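Local structure of 2-pyrone-4,6-dicarboxylic acid hydrolase, putative (Pseudomonas putida, 2FFI) at residues A[17-22]-A[58-64]; A[37-41]-A[237-243]; A[171-177]-A[210-214]. The protein probably hydrolyses 2-pyrone-4,6-dicarboxylate as a lactonase of the TIM-barrel amidohydrolase family. One frame throughout, in Å; residues are numbered along the deposited sequence.

Interaction 1. Residues A[17-22]-A[58-64]. With PO4 (phosphate ion), chain C.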
loop_
_atom_site.group_PDB
_atom_site.type_symbol
_atom_site.label_atom_id
_atom_site.label_comp_id
_atom_site.label_asym_id
_atom_site.label_seq_id
_atom_site.Cartn_x
_atom_site.Cartn_y
_atom_site.Cartn_z
ATOM N N SER A 17 4.794 0.634 -5.557
ATOM C CA SER A 17 4.497 0.406 -4.146
ATOM C C SER A 17 3.172 -0.350 -4.093
ATOM O O SER A 17 2.295 -0.120 -4.908
ATOM C CB SER A 17 4.398 1.730 -3.375
ATOM O OG SER A 17 3.359 2.549 -3.874
ATOM N N HIS A 18 3.037 -1.282 -3.165
ATOM C CA HIS A 18 1.798 -2.062 -3.039
ATOM C C HIS A 18 1.559 -3.115 -4.136
ATOM O O HIS A 18 1.255 -2.796 -5.279
ATOM C CB HIS A 18 0.585 -1.129 -2.969
ATOM C CG HIS A 18 -0.537 -1.673 -2.148
ATOM N ND1 HIS A 18 -1.325 -2.724 -2.565
ATOM C CD2 HIS A 18 -0.996 -1.321 -0.926
ATOM C CE1 HIS A 18 -2.223 -2.994 -1.636
ATOM N NE2 HIS A 18 -2.046 -2.156 -0.630
ATOM N N ALA A 19 1.677 -4.379 -3.755
ATOM C CA ALA A 19 1.475 -5.500 -4.664
ATOM C C ALA A 19 1.489 -6.797 -3.836
ATOM O O ALA A 19 2.074 -6.837 -2.757
ATOM C CB ALA A 19 2.579 -5.518 -5.717
ATOM N N HIS A 20 0.863 -7.853 -4.345
ATOM C CA HIS A 20 0.798 -9.120 -3.630
ATOM C C HIS A 20 1.334 -10.293 -4.447
ATOM O O HIS A 20 1.273 -10.273 -5.672
ATOM C CB HIS A 20 -0.660 -9.424 -3.255
ATOM C CG HIS A 20 -1.342 -8.317 -2.526
ATOM N ND1 HIS A 20 -0.952 -7.914 -1.265
ATOM C CD2 HIS A 20 -2.340 -7.481 -2.898
ATOM C CE1 HIS A 20 -1.674 -6.873 -0.900
ATOM N NE2 HIS A 20 -2.522 -6.588 -1.873
ATOM N N VAL A 21 1.860 -11.307 -3.765
ATOM C CA VAL A 21 2.333 -12.515 -4.426
ATOM C C VAL A 21 1.931 -13.688 -3.536
ATOM O O VAL A 21 1.890 -13.558 -2.316
ATOM C CB VAL A 21 3.901 -12.525 -4.682
ATOM C CG1 VAL A 21 4.286 -11.376 -5.589
ATOM C CG2 VAL A 21 4.690 -12.481 -3.362
ATOM N N PHE A 22 1.596 -14.817 -4.154
ATOM C CA PHE A 22 1.202 -16.022 -3.417
ATOM C C PHE A 22 1.068 -17.160 -4.407
ATOM O O PHE A 22 0.615 -16.946 -5.512
ATOM C CB PHE A 22 -0.112 -15.783 -2.638
ATOM C CG PHE A 22 -1.181 -15.078 -3.430
ATOM C CD1 PHE A 22 -2.029 -15.786 -4.274
ATOM C CD2 PHE A 22 -1.354 -13.704 -3.308
ATOM C CE1 PHE A 22 -3.034 -15.141 -4.980
ATOM C CE2 PHE A 22 -2.359 -13.047 -4.013
ATOM C CZ PHE A 22 -3.202 -13.774 -4.850
ATOM N N VAL A 58 7.197 -3.207 -3.984
ATOM C CA VAL A 58 6.907 -3.446 -2.583
ATOM C C VAL A 58 5.868 -4.556 -2.433
ATOM O O VAL A 58 4.720 -4.413 -2.866
ATOM C CB VAL A 58 6.350 -2.186 -1.934
ATOM C CG1 VAL A 58 6.080 -2.439 -0.466
ATOM C CG2 VAL A 58 7.328 -1.048 -2.128
ATOM N N LEU A 59 6.263 -5.666 -1.824
ATOM C CA LEU A 59 5.335 -6.776 -1.615
ATOM C C LEU A 59 4.538 -6.521 -0.349
ATOM O O LEU A 59 5.088 -6.413 0.726
ATOM C CB LEU A 59 6.098 -8.099 -1.462
ATOM C CG LEU A 59 6.973 -8.576 -2.629
ATOM C CD1 LEU A 59 7.644 -9.891 -2.290
ATOM C CD2 LEU A 59 6.102 -8.715 -3.883
ATOM N N VAL A 60 3.233 -6.398 -0.465
ATOM C CA VAL A 60 2.456 -6.196 0.732
ATOM C C VAL A 60 1.839 -7.537 1.076
ATOM O O VAL A 60 1.518 -8.337 0.191
ATOM C CB VAL A 60 1.366 -5.131 0.530
ATOM C CG1 VAL A 60 0.435 -5.112 1.711
ATOM C CG2 VAL A 60 2.014 -3.758 0.356
ATOM N N GLN A 61 1.719 -7.804 2.364
ATOM C CA GLN A 61 1.130 -9.057 2.811
ATOM C C GLN A 61 -0.334 -9.121 2.358
ATOM O O GLN A 61 -1.104 -8.180 2.577
ATOM C CB GLN A 61 1.217 -9.160 4.343
ATOM C CG GLN A 61 0.452 -10.330 4.935
ATOM C CD GLN A 61 1.050 -11.667 4.568
ATOM O OE1 GLN A 61 1.723 -11.809 3.540
ATOM N NE2 GLN A 61 0.795 -12.671 5.404
ATOM N N PRO A 62 -0.725 -10.218 1.691
ATOM C CA PRO A 62 -2.111 -10.350 1.233
ATOM C C PRO A 62 -3.006 -10.739 2.425
ATOM O O PRO A 62 -2.658 -11.633 3.194
ATOM C CB PRO A 62 -2.013 -11.439 0.161
ATOM C CG PRO A 62 -0.881 -12.283 0.630
ATOM C CD PRO A 62 0.124 -11.312 1.181
ATOM N N SER A 63 -4.148 -10.074 2.584
ATOM C CA SER A 63 -5.052 -10.357 3.704
ATOM C C SER A 63 -5.333 -11.822 4.009
ATOM O O SER A 63 -5.227 -12.245 5.161
ATOM C CB SER A 63 -6.397 -9.667 3.507
ATOM O OG SER A 63 -6.247 -8.264 3.487
ATOM N N PHE A 64 -5.693 -12.604 2.996
ATOM C CA PHE A 64 -6.018 -14.014 3.231
ATOM C C PHE A 64 -4.901 -14.885 3.814
ATOM O O PHE A 64 -5.091 -16.075 4.001
ATOM C CB PHE A 64 -6.537 -14.649 1.934
ATOM C CG PHE A 64 -5.488 -14.814 0.875
ATOM C CD1 PHE A 64 -4.662 -15.931 0.869
ATOM C CD2 PHE A 64 -5.330 -13.864 -0.121
ATOM C CE1 PHE A 64 -3.695 -16.103 -0.111
ATOM C CE2 PHE A 64 -4.362 -14.026 -1.110
ATOM C CZ PHE A 64 -3.546 -15.150 -1.104
HETATM P P PO4 C . -5.461 -4.923 -1.429
HETATM O O1 PO4 C . -4.447 -5.270 -0.402
HETATM O O2 PO4 C . -6.825 -5.074 -0.860
HETATM O O3 PO4 C . -5.268 -3.519 -1.860
HETATM O O4 PO4 C . -5.310 -5.833 -2.591
#
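Val60 meets 17-22 with both ends of its backbone unit. Its N donates to Ala19 O at 2.6 Å in a nearly straight bond (N-H...O 168°), and its O accepts from His20 ND1 at 2.9 Å. The imidazole approaches that second carbonyl from well above the carbonyl plane, 59° out of it, and so misses the lone-pair directions. CG of His20, anti to its own carbonyl carbon, brings the ring between 58-64 and the phosphate ion, with ND1 to Val60 and NE2 to the phosphate, where weak bonds run to O1 and O4, the former at 2.8 Å. Arg110 and His167 also bond to this ion, which probably came from the crystallisation liquor.

Apolar contacts surround this polar centre. Val60 CG2 makes a CH-pi contact over one face of the His18 ring, 4.2 Å from its centroid, and His18 NE2 has a weak hydrogen bond to Asp166. Farther along, the edge of Phe64 enters the face of Phe22 in a T-shaped stack with centroids 4.7 Å apart and planes at 87°, Phe64 CZ leading. Toward helix 70-78, Val21 CG1 packs on Leu59 CD2, the two side chains crossing at about a right angle.

His18 and His20 form the His-X-His pair following the first barrel strand, a hallmark of amidohydrolases that binds metal in many relatives. The chemistry implies that the neighbouring loop probably fixes the rotation of His20: one nitrogen is tied to Val60, leaving the other directed at an anion site, consistent with a pocket for a dicarboxylate substrate.

Interaction 2. Residues A[37-41]-A[237-243]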
loop_
_atom_site.group_PDB
_atom_site.type_symbol
_atom_site.label_atom_id
_atom_site.label_comp_id
_atom_site.label_asym_id
_atom_site.label_seq_id
_atom_site.Cartn_x
_atom_site.Cartn_y
_atom_site.Cartn_z
ATOM N N ASN A 37 -7.316 -18.657 -5.598
ATOM C CA ASN A 37 -7.656 -19.538 -6.706
ATOM C C ASN A 37 -6.568 -19.596 -7.770
ATOM O O ASN A 37 -6.120 -20.683 -8.156
ATOM C CB ASN A 37 -8.977 -19.106 -7.338
ATOM C CG ASN A 37 -9.337 -19.949 -8.533
ATOM O OD1 ASN A 37 -9.036 -19.589 -9.666
ATOM N ND2 ASN A 37 -9.951 -21.100 -8.287
ATOM N N TYR A 38 -6.163 -18.428 -8.253
ATOM C CA TYR A 38 -5.116 -18.360 -9.256
ATOM C C TYR A 38 -3.775 -18.237 -8.548
ATOM O O TYR A 38 -3.707 -18.116 -7.320
ATOM C CB TYR A 38 -5.336 -17.170 -10.181
ATOM C CG TYR A 38 -5.492 -15.877 -9.443
ATOM C CD1 TYR A 38 -4.379 -15.122 -9.077
ATOM C CD2 TYR A 38 -6.753 -15.417 -9.080
ATOM C CE1 TYR A 38 -4.520 -13.936 -8.365
ATOM C CE2 TYR A 38 -6.911 -14.238 -8.367
ATOM C CZ TYR A 38 -5.791 -13.502 -8.012
ATOM O OH TYR A 38 -5.948 -12.343 -7.296
ATOM N N ASP A 39 -2.706 -18.265 -9.332
ATOM C CA ASP A 39 -1.364 -18.198 -8.787
ATOM C C ASP A 39 -0.683 -16.880 -9.129
ATOM O O ASP A 39 -0.709 -16.440 -10.278
ATOM C CB ASP A 39 -0.554 -19.384 -9.323
ATOM C CG ASP A 39 0.720 -19.622 -8.546
ATOM O OD1 ASP A 39 1.351 -20.688 -8.733
ATOM O OD2 ASP A 39 1.092 -18.735 -7.751
ATOM N N ALA A 40 -0.076 -16.252 -8.124
ATOM C CA ALA A 40 0.617 -14.973 -8.306
ATOM C C ALA A 40 2.070 -15.109 -7.866
ATOM O O ALA A 40 2.524 -14.420 -6.957
ATOM C CB ALA A 40 -0.081 -13.877 -7.496
ATOM N N PRO A 41 2.826 -15.999 -8.524
ATOM C CA PRO A 41 4.233 -16.207 -8.170
ATOM C C PRO A 41 5.114 -14.967 -8.373
ATOM O O PRO A 41 4.780 -14.064 -9.141
ATOM C CB PRO A 41 4.638 -17.373 -9.066
ATOM C CG PRO A 41 3.859 -17.117 -10.309
ATOM C CD PRO A 41 2.491 -16.712 -9.772
ATOM N N TRP A 237 -1.386 -5.142 -7.991
ATOM C CA TRP A 237 -1.394 -6.434 -8.664
ATOM C C TRP A 237 -1.432 -7.523 -7.586
ATOM O O TRP A 237 -0.907 -7.331 -6.491
ATOM C CB TRP A 237 -0.112 -6.561 -9.495
ATOM C CG TRP A 237 -0.026 -7.806 -10.322
ATOM C CD1 TRP A 237 -0.510 -7.980 -11.584
ATOM C CD2 TRP A 237 0.592 -9.040 -9.955
ATOM N NE1 TRP A 237 -0.232 -9.234 -12.026
ATOM C CE2 TRP A 237 0.442 -9.915 -11.049
ATOM C CE3 TRP A 237 1.250 -9.495 -8.807
ATOM C CZ2 TRP A 237 0.937 -11.230 -11.038
ATOM C CZ3 TRP A 237 1.744 -10.804 -8.789
ATOM C CH2 TRP A 237 1.578 -11.657 -9.903
ATOM N N PRO A 238 -2.040 -8.685 -7.880
ATOM C CA PRO A 238 -2.671 -9.044 -9.150
ATOM C C PRO A 238 -4.088 -8.488 -9.291
ATOM O O PRO A 238 -4.868 -8.959 -10.122
ATOM C CB PRO A 238 -2.640 -10.552 -9.106
ATOM C CG PRO A 238 -2.930 -10.818 -7.677
ATOM C CD PRO A 238 -2.065 -9.828 -6.947
ATOM N N HIS A 239 -4.397 -7.472 -8.488
ATOM C CA HIS A 239 -5.712 -6.843 -8.492
ATOM C C HIS A 239 -6.747 -7.892 -8.076
ATOM O O HIS A 239 -7.435 -8.456 -8.921
ATOM C CB HIS A 239 -6.045 -6.303 -9.892
ATOM C CG HIS A 239 -4.873 -5.702 -10.603
ATOM N ND1 HIS A 239 -4.034 -6.443 -11.408
ATOM C CD2 HIS A 239 -4.365 -4.446 -10.589
ATOM C CE1 HIS A 239 -3.060 -5.671 -11.855
ATOM N NE2 HIS A 239 -3.238 -4.455 -11.373
ATOM N N THR A 240 -6.851 -8.158 -6.776
ATOM C CA THR A 240 -7.806 -9.156 -6.285
ATOM C C THR A 240 -9.250 -8.650 -6.361
ATOM O O THR A 240 -9.515 -7.481 -6.086
ATOM C CB THR A 240 -7.467 -9.626 -4.823
ATOM O OG1 THR A 240 -7.151 -8.489 -4.021
ATOM C CG2 THR A 240 -6.279 -10.605 -4.813
ATOM N N GLN A 241 -10.162 -9.545 -6.751
ATOM C CA GLN A 241 -11.601 -9.257 -6.911
ATOM C C GLN A 241 -11.879 -8.406 -8.151
ATOM O O GLN A 241 -12.984 -7.913 -8.356
ATOM C CB GLN A 241 -12.160 -8.580 -5.644
ATOM C CG GLN A 241 -12.681 -9.572 -4.603
ATOM C CD GLN A 241 -12.400 -9.153 -3.162
ATOM O OE1 GLN A 241 -13.039 -8.242 -2.627
ATOM N NE2 GLN A 241 -11.426 -9.815 -2.531
ATOM N N HIS A 242 -10.857 -8.258 -8.982
ATOM C CA HIS A 242 -10.947 -7.467 -10.202
ATOM C C HIS A 242 -9.966 -8.028 -11.226
ATOM O O HIS A 242 -9.498 -7.302 -12.086
ATOM C CB HIS A 242 -10.600 -5.996 -9.908
ATOM C CG HIS A 242 -11.513 -5.336 -8.916
ATOM N ND1 HIS A 242 -12.685 -4.707 -9.282
ATOM C CD2 HIS A 242 -11.432 -5.220 -7.568
ATOM C CE1 HIS A 242 -13.287 -4.231 -8.205
ATOM N NE2 HIS A 242 -12.547 -4.529 -7.151
ATOM N N GLU A 243 -9.662 -9.317 -11.136
ATOM C CA GLU A 243 -8.719 -9.940 -12.056
ATOM C C GLU A 243 -9.237 -9.901 -13.485
ATOM O O GLU A 243 -8.475 -9.704 -14.448
ATOM C CB GLU A 243 -8.468 -11.400 -11.671
ATOM C CG GLU A 243 -7.882 -11.627 -10.276
ATOM C CD GLU A 243 -8.904 -11.501 -9.145
ATOM O OE1 GLU A 243 -8.550 -11.830 -8.002
ATOM O OE2 GLU A 243 -10.051 -11.076 -9.381
#
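Tyr38 reaches across from 37-41 to 237-243, laying the edge of its ring against three residues of the second loop. Its hydroxyl donates to Glu243 OE1 at 2.7 Å, and that oxygen accepts through its anti lone pair, the one facing away from the other carboxylate oxygen. Thr240 CG2 and Pro238 CG also lie near the ring plane, the latter 3.6 Å from Tyr38 CE1. A chi1 of 54° sets the Tyr38 ring between its backbone N and carbonyl carbon, pointing toward the second loop.

The close-packed part lies inward. Ala40 CB sits 3.7 Å from Trp237 CH2 and also touches Pro238 CG, so a small methyl group fits where the indole and the pyrrolidine come together. The peptide bond before Pro238 is cis, and Pro238 CB lies above the centre of the Trp237 ring system, folding the two residues onto each other. Tyr45, from helix 42-51, adds a further aromatic neighbour to the indole.

Toward solvent the contact thins to polar groups. Glu243 OE1 takes a second bond, from Gln241 N at 3.1 Å, which reaches it from 37° above the carboxylate plane. The carboxylate is therefore gripped by tyrosine and backbone together, its plane turned 72° from the phenol ring. Gln241, within the type II turn from His239 to His242, is itself exposed.

Two loops meeting beyond the strand ends, one following strand 231-234 and the other preceding helix 42-51, are typical of the C-terminal rim of a TIM barrel, where such loops frame the active-site mouth.

Interaction 3. Residues A[171-177]-A[210-214]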
loop_
_atom_site.group_PDB
_atom_site.type_symbol
_atom_site.label_atom_id
_atom_site.label_comp_id
_atom_site.label_asym_id
_atom_site.label_seq_id
_atom_site.Cartn_x
_atom_site.Cartn_y
_atom_site.Cartn_z
ATOM N N PRO A 171 -12.106 6.243 -0.882
ATOM C CA PRO A 171 -13.292 7.089 -0.795
ATOM C C PRO A 171 -14.307 6.565 -1.806
ATOM O O PRO A 171 -14.072 5.536 -2.451
ATOM C CB PRO A 171 -12.747 8.467 -1.170
ATOM C CG PRO A 171 -11.778 8.121 -2.253
ATOM C CD PRO A 171 -11.061 6.897 -1.687
ATOM N N ASP A 172 -15.414 7.285 -1.951
ATOM C CA ASP A 172 -16.490 6.923 -2.877
ATOM C C ASP A 172 -16.402 7.786 -4.142
ATOM O O ASP A 172 -16.753 8.964 -4.105
ATOM C CB ASP A 172 -17.844 7.174 -2.203
ATOM C CG ASP A 172 -18.780 5.978 -2.276
ATOM O OD1 ASP A 172 -19.087 5.512 -3.400
ATOM O OD2 ASP A 172 -19.217 5.510 -1.195
ATOM N N ALA A 173 -15.958 7.206 -5.256
ATOM C CA ALA A 173 -15.831 7.947 -6.517
ATOM C C ALA A 173 -17.097 8.713 -6.899
ATOM O O ALA A 173 -17.025 9.781 -7.514
ATOM C CB ALA A 173 -15.452 7.003 -7.644
ATOM N N ARG A 174 -18.255 8.166 -6.553
ATOM C CA ARG A 174 -19.509 8.836 -6.868
ATOM C C ARG A 174 -20.042 9.547 -5.628
ATOM O O ARG A 174 -21.134 9.238 -5.153
ATOM C CB ARG A 174 -20.530 7.816 -7.385
ATOM C CG ARG A 174 -20.513 6.453 -6.687
ATOM C CD ARG A 174 -21.703 5.648 -7.171
ATOM N NE ARG A 174 -21.629 4.216 -6.908
ATOM C CZ ARG A 174 -21.514 3.667 -5.705
ATOM N NH1 ARG A 174 -21.451 4.427 -4.621
ATOM N NH2 ARG A 174 -21.477 2.343 -5.588
ATOM N N ARG A 175 -19.269 10.499 -5.108
ATOM C CA ARG A 175 -19.659 11.230 -3.903
ATOM C C ARG A 175 -19.006 12.602 -3.782
ATOM O O ARG A 175 -19.462 13.451 -3.015
ATOM C CB ARG A 175 -19.322 10.399 -2.666
ATOM C CG ARG A 175 -20.470 9.552 -2.141
ATOM C CD ARG A 175 -21.533 10.450 -1.519
ATOM N NE ARG A 175 -21.006 11.202 -0.378
ATOM C CZ ARG A 175 -21.240 12.492 -0.150
ATOM N NH1 ARG A 175 -21.996 13.190 -0.988
ATOM N NH2 ARG A 175 -20.716 13.086 0.918
ATOM N N GLY A 176 -17.931 12.814 -4.534
ATOM C CA GLY A 176 -17.253 14.097 -4.488
ATOM C C GLY A 176 -16.096 14.156 -3.509
ATOM O O GLY A 176 -15.800 13.183 -2.817
ATOM N N LEU A 177 -15.445 15.312 -3.455
ATOM C CA LEU A 177 -14.304 15.526 -2.582
ATOM C C LEU A 177 -14.736 15.943 -1.184
ATOM O O LEU A 177 -13.955 15.864 -0.247
ATOM C CB LEU A 177 -13.381 16.598 -3.174
ATOM C CG LEU A 177 -12.859 16.353 -4.592
ATOM C CD1 LEU A 177 -11.972 17.505 -5.017
ATOM C CD2 LEU A 177 -12.091 15.050 -4.642
ATOM N N GLU A 210 -15.991 6.890 -13.939
ATOM C CA GLU A 210 -16.294 7.769 -12.819
ATOM C C GLU A 210 -15.141 7.787 -11.829
ATOM O O GLU A 210 -14.765 8.847 -11.335
ATOM C CB GLU A 210 -17.567 7.312 -12.115
ATOM C CG GLU A 210 -18.825 7.956 -12.652
ATOM C CD GLU A 210 -20.071 7.191 -12.256
ATOM O OE1 GLU A 210 -21.179 7.745 -12.418
ATOM O OE2 GLU A 210 -19.946 6.029 -11.802
ATOM N N ASN A 211 -14.585 6.609 -11.547
ATOM C CA ASN A 211 -13.470 6.482 -10.622
ATOM C C ASN A 211 -12.307 7.262 -11.195
ATOM O O ASN A 211 -11.589 7.963 -10.480
ATOM C CB ASN A 211 -13.049 5.016 -10.471
ATOM C CG ASN A 211 -14.198 4.107 -10.062
ATOM O OD1 ASN A 211 -14.959 4.423 -9.151
ATOM N ND2 ASN A 211 -14.315 2.964 -10.728
ATOM N N LEU A 212 -12.133 7.131 -12.505
ATOM C CA LEU A 212 -11.049 7.795 -13.197
ATOM C C LEU A 212 -11.222 9.304 -13.123
ATOM O O LEU A 212 -10.248 10.032 -12.971
ATOM C CB LEU A 212 -10.998 7.300 -14.650
ATOM C CG LEU A 212 -9.745 7.513 -15.507
ATOM C CD1 LEU A 212 -9.710 8.955 -15.984
ATOM C CD2 LEU A 212 -8.494 7.155 -14.731
ATOM N N ALA A 213 -12.455 9.786 -13.217
ATOM C CA ALA A 213 -12.679 11.230 -13.139
ATOM C C ALA A 213 -12.391 11.709 -11.717
ATOM O O ALA A 213 -11.836 12.782 -11.512
ATOM C CB ALA A 213 -14.117 11.570 -13.521
ATOM N N PHE A 214 -12.773 10.898 -10.735
ATOM C CA PHE A 214 -12.570 11.241 -9.338
ATOM C C PHE A 214 -11.118 11.049 -8.926
ATOM O O PHE A 214 -10.607 11.776 -8.099
ATOM C CB PHE A 214 -13.503 10.409 -8.452
ATOM C CG PHE A 214 -13.282 10.620 -6.989
ATOM C CD1 PHE A 214 -12.303 9.902 -6.309
ATOM C CD2 PHE A 214 -14.027 11.563 -6.293
ATOM C CE1 PHE A 214 -12.072 10.119 -4.950
ATOM C CE2 PHE A 214 -13.807 11.790 -4.934
ATOM C CZ PHE A 214 -12.825 11.068 -4.258
#
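Gly176 O accepts a hydrogen bond from Gln179 NE2 and also meets the edge of the Phe214 ring near its plane, 3.2 Å from Phe214 CE2. Phe214 belongs to helix 208-225, one of the outer helices of the TIM barrel, and the loop facing it follows strand 163-165. No hydrogen bond joins the two segments; the aromatic ring does the joining. With CG anti to the backbone N (chi1 175°), Phe214 swings away from its helix and inserts its ring into the bend of the loop.

Ala173 lies over one face: its CA is 4.1 Å from the ring centroid and 26° off the normal, a CH-pi contact. Pro171 CG approaches CE1 of the Phe214 ring obliquely at 3.4 Å, the pyrrolidine being backed by Phe182 of the next helix. One turn back, the carboxamide of Asn211 turns its OD1 toward Ala173 CB, while its ND2 is bonded to Gly206 O.

The outer side of the loop is polar. Arg174 NH1 makes a salt bridge with Asp172 OD1 at 2.9 Å, bridging two residues of the loop on its exposed side. Gly176 has a positive phi (94°), a backbone region that glycine reaches easily. Next along the chain, Leu177 CD2 lies 3.7 Å from Phe214 CE2.

Interaction 1 belongs to the buried loops at the C-terminal ends of the first strands, interaction 2 to the partly buried rim and interaction 3 to the periphery. The first two are continuous: Phe22 O pairs with Ala40 N and His20 N with Trp237 O, each probably a hydrogen bond, so the backbone of 17-22 is linked to both segments of the rim contact. Interaction 3 stands apart, its centre about 25 Å from that of interaction 1 and its nearest atoms about 8 Å from interaction 2. Chemistry follows place: backbone bonds and imidazoles beside an anion at the centre, a tyrosine-carboxylate bond at the rim, and a helix-borne aromatic ring without a cross-segment hydrogen bond outside.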